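Long-range contact in exonuclease (Laribacter hongkongensis, PDB 3SYY), which digests double-stranded DNA with strict 5'-to-3' polarity, probably using the magnesium ions bound in a PDDEXK-type nuclease core: residues R63-R74 / Y155-Y165. Residues are numbered along the deposited sequence; the frame is centred on the assembly and turned at random.
Sequences RGTELEPHARAR and YDDRLPDDMQY
Asp156 OD1 is gripped from both segments: it accepts the backbone N of Arg158 in an Asx turn and, through its syn lone pair, Arg158 NE at 2.8 Å, while Arg63 NH1 comes to 3.4 Å, with the oxygen well out of the guanidinium plane and no N-H pointing at it, so that charge alone holds the pair. Arg158 NH2 reaches the other oxygen, OD2, which also bonds Thr118. Gripped side-on in this way, the Arg158 guanidinium offers a face to Arg63, and the two groups stack with their planes only 3° apart and centres 3.4 Å apart. The like charges are probably offset by the carboxylates around them: Asp157 OD2 meets Arg63 NH1 at the guanidinium edge in a salt bridge whose hydrogen bond is weak, and Glu53 of the second subunit pairs with Arg158 NH1. A water joins Arg63 NH2 to Tyr155 O.

The middle of the contact is apolar. Tyr155 CG stands anti to its own N (chi1 -180°), which lays the ring against the helix, one face over Ala71 CA, 4.1 Å from the ring centroid. Leu67 CD2 packs on Tyr155 CD2 at 3.6 Å, while Leu67 CG and Arg74 NH1 lie at the ring edge. Arg74 forms the polar far end. With chi1 at -179°, its CG lies 3.5 Å from Tyr165 CD1; the bend at chi2 turns the rest of the chain, and its NH2 makes a weak bond to Asp161 O and a charge-only pair with Asp161 OD1, while NE pairs with Glu78.

Together these contacts hold the connection between strands 149-155 and 165-171 against helix 59-79. Ala71 also touches Ile113 of strand 109-114, a magnesium ligand, so the helix packs beside the metal site, while helix 118-127 meets Asp156 and Arg158 of the loop.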
loop_
_atom_site.group_PDB
_atom_site.type_symbol
_atom_site.label_atom_id
_atom_site.label_comp_id
_atom_site.label_asym_id
_atom_site.label_seq_id
_atom_site.Cartn_x
_atom_site.Cartn_y
_atom_site.Cartn_z
ATOM N N ARG A 63 -0.570 0.852 18.385
ATOM C CA ARG A 63 0.169 0.214 19.474
ATOM C C ARG A 63 1.041 1.298 20.130
ATOM O O ARG A 63 1.051 1.444 21.356
ATOM C CB ARG A 63 1.031 -0.935 18.945
ATOM C CG ARG A 63 1.789 -1.672 20.058
ATOM C CD ARG A 63 3.121 -2.162 19.544
ATOM N NE ARG A 63 4.067 -2.265 20.649
ATOM C CZ ARG A 63 4.935 -1.313 20.997
ATOM N NH1 ARG A 63 5.730 -1.549 22.031
ATOM N NH2 ARG A 63 5.021 -0.156 20.313
ATOM N N GLY A 64 1.697 2.087 19.285
ATOM C CA GLY A 64 2.495 3.234 19.675
ATOM C C GLY A 64 1.801 4.255 20.556
ATOM O O GLY A 64 2.327 4.609 21.623
ATOM N N THR A 65 0.633 4.730 20.117
ATOM C CA THR A 65 -0.166 5.717 20.848
ATOM C C THR A 65 -0.543 5.180 22.207
ATOM O O THR A 65 -0.488 5.919 23.202
ATOM C CB THR A 65 -1.462 6.141 20.050
ATOM O OG1 THR A 65 -1.052 6.707 18.798
ATOM C CG2 THR A 65 -2.251 7.190 20.784
ATOM N N GLU A 66 -0.887 3.893 22.256
ATOM C CA GLU A 66 -1.277 3.273 23.505
ATOM C C GLU A 66 -0.122 3.107 24.485
ATOM O O GLU A 66 -0.342 3.058 25.684
ATOM C CB GLU A 66 -1.925 1.918 23.269
ATOM C CG GLU A 66 -3.425 2.059 22.997
ATOM C CD GLU A 66 -4.093 0.741 22.780
ATOM O OE1 GLU A 66 -3.588 -0.029 21.934
ATOM O OE2 GLU A 66 -5.137 0.482 23.431
ATOM N N LEU A 67 1.080 2.976 23.966
ATOM C CA LEU A 67 2.292 2.864 24.817
ATOM C C LEU A 67 2.807 4.214 25.342
ATOM O O LEU A 67 3.671 4.262 26.248
ATOM C CB LEU A 67 3.414 2.192 24.062
ATOM C CG LEU A 67 4.585 1.546 24.847
ATOM C CD1 LEU A 67 4.103 0.341 25.682
ATOM C CD2 LEU A 67 5.655 1.154 23.839
ATOM N N GLU A 68 2.364 5.313 24.763
ATOM C CA GLU A 68 3.037 6.573 25.118
ATOM C C GLU A 68 2.913 6.932 26.654
ATOM O O GLU A 68 3.860 7.454 27.238
ATOM C CB GLU A 68 2.608 7.693 24.154
ATOM C CG GLU A 68 2.801 9.152 24.576
ATOM C CD GLU A 68 1.944 10.072 23.665
ATOM O OE1 GLU A 68 1.982 9.863 22.398
ATOM O OE2 GLU A 68 1.210 10.938 24.238
ATOM N N PRO A 69 1.787 6.618 27.296
ATOM C CA PRO A 69 1.826 6.882 28.740
ATOM C C PRO A 69 2.773 5.988 29.553
ATOM O O PRO A 69 3.118 6.375 30.660
ATOM C CB PRO A 69 0.417 6.620 29.191
ATOM C CG PRO A 69 -0.231 5.830 28.073
ATOM C CD PRO A 69 0.443 6.223 26.832
ATOM N N HIS A 70 3.162 4.832 29.009
ATOM C CA HIS A 70 4.139 3.958 29.671
ATOM C C HIS A 70 5.431 4.697 29.532
ATOM O O HIS A 70 6.201 4.794 30.502
ATOM C CB HIS A 70 4.289 2.590 28.987
ATOM C CG HIS A 70 3.108 1.662 29.106
ATOM N ND1 HIS A 70 1.806 2.014 28.786
ATOM C CD2 HIS A 70 3.071 0.336 29.393
ATOM C CE1 HIS A 70 1.018 0.962 28.929
ATOM N NE2 HIS A 70 1.766 -0.072 29.275
ATOM N N ALA A 71 5.730 5.161 28.313
ATOM C CA ALA A 71 6.954 5.899 28.053
ATOM C C ALA A 71 7.054 7.153 28.931
ATOM O O ALA A 71 8.142 7.459 29.462
ATOM C CB ALA A 71 7.063 6.313 26.540
ATOM N N ARG A 72 5.950 7.879 29.037
ATOM C CA ARG A 72 5.887 9.090 29.878
ATOM C C ARG A 72 6.267 8.690 31.327
ATOM O O ARG A 72 7.088 9.369 31.952
ATOM C CB ARG A 72 4.496 9.766 29.869
ATOM C CG ARG A 72 4.494 11.184 30.557
ATOM C CD ARG A 72 3.112 11.954 30.393
ATOM N NE ARG A 72 2.942 12.392 28.987
ATOM C CZ ARG A 72 2.206 11.769 28.054
ATOM N NH1 ARG A 72 1.501 10.669 28.343
ATOM N NH2 ARG A 72 2.168 12.243 26.815
ATOM N N ALA A 73 5.685 7.602 31.836
ATOM C CA ALA A 73 5.975 7.176 33.205
ATOM C C ALA A 73 7.436 6.793 33.325
ATOM O O ALA A 73 8.092 7.242 34.255
ATOM C CB ALA A 73 5.072 6.052 33.655
ATOM N N ARG A 74 7.958 6.004 32.389
ATOM C CA ARG A 74 9.362 5.623 32.402
ATOM C C ARG A 74 10.303 6.829 32.437
ATOM O O ARG A 74 11.359 6.804 33.119
ATOM C CB ARG A 74 9.712 4.707 31.218
ATOM C CG ARG A 74 11.178 4.237 31.189
ATOM C CD ARG A 74 11.504 3.203 32.357
ATOM N NE ARG A 74 12.773 2.542 32.040
ATOM C CZ ARG A 74 12.914 1.383 31.379
ATOM N NH1 ARG A 74 11.863 0.651 31.018
ATOM N NH2 ARG A 74 14.126 0.926 31.107
ATOM N N TYR A 155 10.847 4.812 23.159
ATOM C CA TYR A 155 10.565 3.736 24.109
ATOM C C TYR A 155 9.987 2.505 23.415
ATOM O O TYR A 155 9.012 2.611 22.632
ATOM C CB TYR A 155 9.561 4.212 25.125
ATOM C CG TYR A 155 9.175 3.224 26.177
ATOM C CD1 TYR A 155 10.061 2.892 27.218
ATOM C CD2 TYR A 155 7.899 2.665 26.194
ATOM C CE1 TYR A 155 9.677 1.970 28.198
ATOM C CE2 TYR A 155 7.511 1.761 27.169
ATOM C CZ TYR A 155 8.408 1.431 28.175
ATOM O OH TYR A 155 7.992 0.530 29.103
ATOM N N ASP A 156 10.558 1.352 23.739
ATOM C CA ASP A 156 9.979 0.093 23.265
ATOM C C ASP A 156 10.096 -0.976 24.339
ATOM O O ASP A 156 11.183 -1.493 24.577
ATOM C CB ASP A 156 10.712 -0.365 21.998
ATOM C CG ASP A 156 10.004 -1.568 21.317
ATOM O OD1 ASP A 156 9.080 -2.167 21.904
ATOM O OD2 ASP A 156 10.360 -1.860 20.188
ATOM N N ASP A 157 8.962 -1.337 24.915
ATOM C CA ASP A 157 8.937 -2.319 25.959
ATOM C C ASP A 157 9.131 -3.759 25.491
ATOM O O ASP A 157 9.187 -4.666 26.328
ATOM C CB ASP A 157 7.629 -2.191 26.749
ATOM C CG ASP A 157 6.420 -2.614 25.945
ATOM O OD1 ASP A 157 5.415 -2.932 26.553
ATOM O OD2 ASP A 157 6.445 -2.656 24.703
ATOM N N ARG A 158 9.227 -3.995 24.185
ATOM C CA ARG A 158 9.433 -5.396 23.732
ATOM C C ARG A 158 10.859 -5.860 23.928
ATOM O O ARG A 158 11.127 -7.062 23.869
ATOM C CB ARG A 158 9.039 -5.548 22.259
ATOM C CG ARG A 158 7.549 -5.310 22.081
ATOM C CD ARG A 158 7.162 -5.090 20.599
ATOM N NE ARG A 158 7.570 -3.759 20.180
ATOM C CZ ARG A 158 7.087 -3.129 19.110
ATOM N NH1 ARG A 158 6.136 -3.723 18.371
ATOM N NH2 ARG A 158 7.523 -1.903 18.812
ATOM N N LEU A 159 11.775 -4.905 24.133
ATOM C CA LEU A 159 13.202 -5.160 24.158
ATOM C C LEU A 159 13.658 -5.532 25.579
ATOM O O LEU A 159 12.916 -5.325 26.506
ATOM C CB LEU A 159 13.934 -3.910 23.679
ATOM C CG LEU A 159 13.861 -3.743 22.149
ATOM C CD1 LEU A 159 14.357 -2.425 21.750
ATOM C CD2 LEU A 159 14.720 -4.813 21.450
ATOM N N PRO A 160 14.892 -6.060 25.740
ATOM C CA PRO A 160 15.445 -6.252 27.105
ATOM C C PRO A 160 15.449 -4.909 27.852
ATOM O O PRO A 160 15.532 -3.857 27.209
ATOM C CB PRO A 160 16.899 -6.635 26.819
ATOM C CG PRO A 160 16.813 -7.364 25.497
ATOM C CD PRO A 160 15.871 -6.438 24.717
ATOM N N ASP A 161 15.413 -4.961 29.188
ATOM C CA ASP A 161 15.316 -3.758 30.004
ATOM C C ASP A 161 16.336 -2.688 29.639
ATOM O O ASP A 161 15.967 -1.513 29.538
ATOM C CB ASP A 161 15.369 -4.046 31.523
ATOM C CG ASP A 161 15.240 -2.742 32.347
ATOM O OD1 ASP A 161 14.127 -2.136 32.386
ATOM O OD2 ASP A 161 16.271 -2.291 32.895
ATOM N N ASP A 162 17.593 -3.082 29.398
ATOM C CA ASP A 162 18.620 -2.077 29.204
ATOM C C ASP A 162 18.588 -1.492 27.775
ATOM O O ASP A 162 19.475 -0.754 27.426
ATOM C CB ASP A 162 20.033 -2.630 29.540
ATOM C CG ASP A 162 20.414 -3.848 28.683
ATOM O OD1 ASP A 162 21.500 -4.455 28.947
ATOM O OD2 ASP A 162 19.639 -4.223 27.736
ATOM N N MET A 163 17.594 -1.871 26.959
ATOM C CA MET A 163 17.418 -1.270 25.609
ATOM C C MET A 163 16.054 -0.612 25.394
ATOM O O MET A 163 15.803 -0.097 24.320
ATOM C CB MET A 163 17.573 -2.346 24.522
ATOM C CG MET A 163 18.941 -2.913 24.415
ATOM S SD MET A 163 18.999 -4.128 23.037
ATOM C CE MET A 163 20.632 -4.829 23.282
ATOM N N GLN A 164 15.184 -0.625 26.399
ATOM C CA GLN A 164 13.811 -0.175 26.229
ATOM C C GLN A 164 13.715 1.353 26.130
ATOM O O GLN A 164 12.807 1.875 25.445
ATOM C CB GLN A 164 12.953 -0.654 27.368
ATOM C CG GLN A 164 12.737 -2.179 27.374
ATOM C CD GLN A 164 11.989 -2.685 28.593
ATOM O OE1 GLN A 164 11.579 -3.868 28.644
ATOM N NE2 GLN A 164 11.835 -1.844 29.591
ATOM N N TYR A 165 14.640 2.054 26.812
ATOM C CA TYR A 165 14.489 3.496 27.052
ATOM C C TYR A 165 15.633 4.306 26.522
ATOM O O TYR A 165 16.797 3.977 26.788
ATOM C CB TYR A 165 14.296 3.751 28.548
ATOM C CG TYR A 165 14.273 5.213 28.905
ATOM C CD1 TYR A 165 13.102 5.963 28.793
ATOM C CD2 TYR A 165 15.426 5.831 29.393
ATOM C CE1 TYR A 165 13.082 7.328 29.161
ATOM C CE2 TYR A 165 15.431 7.153 29.771
ATOM C CZ TYR A 165 14.271 7.901 29.671
ATOM O OH TYR A 165 14.361 9.219 30.053
HETATM O O HOH W 1 7.766 1.117 20.717
#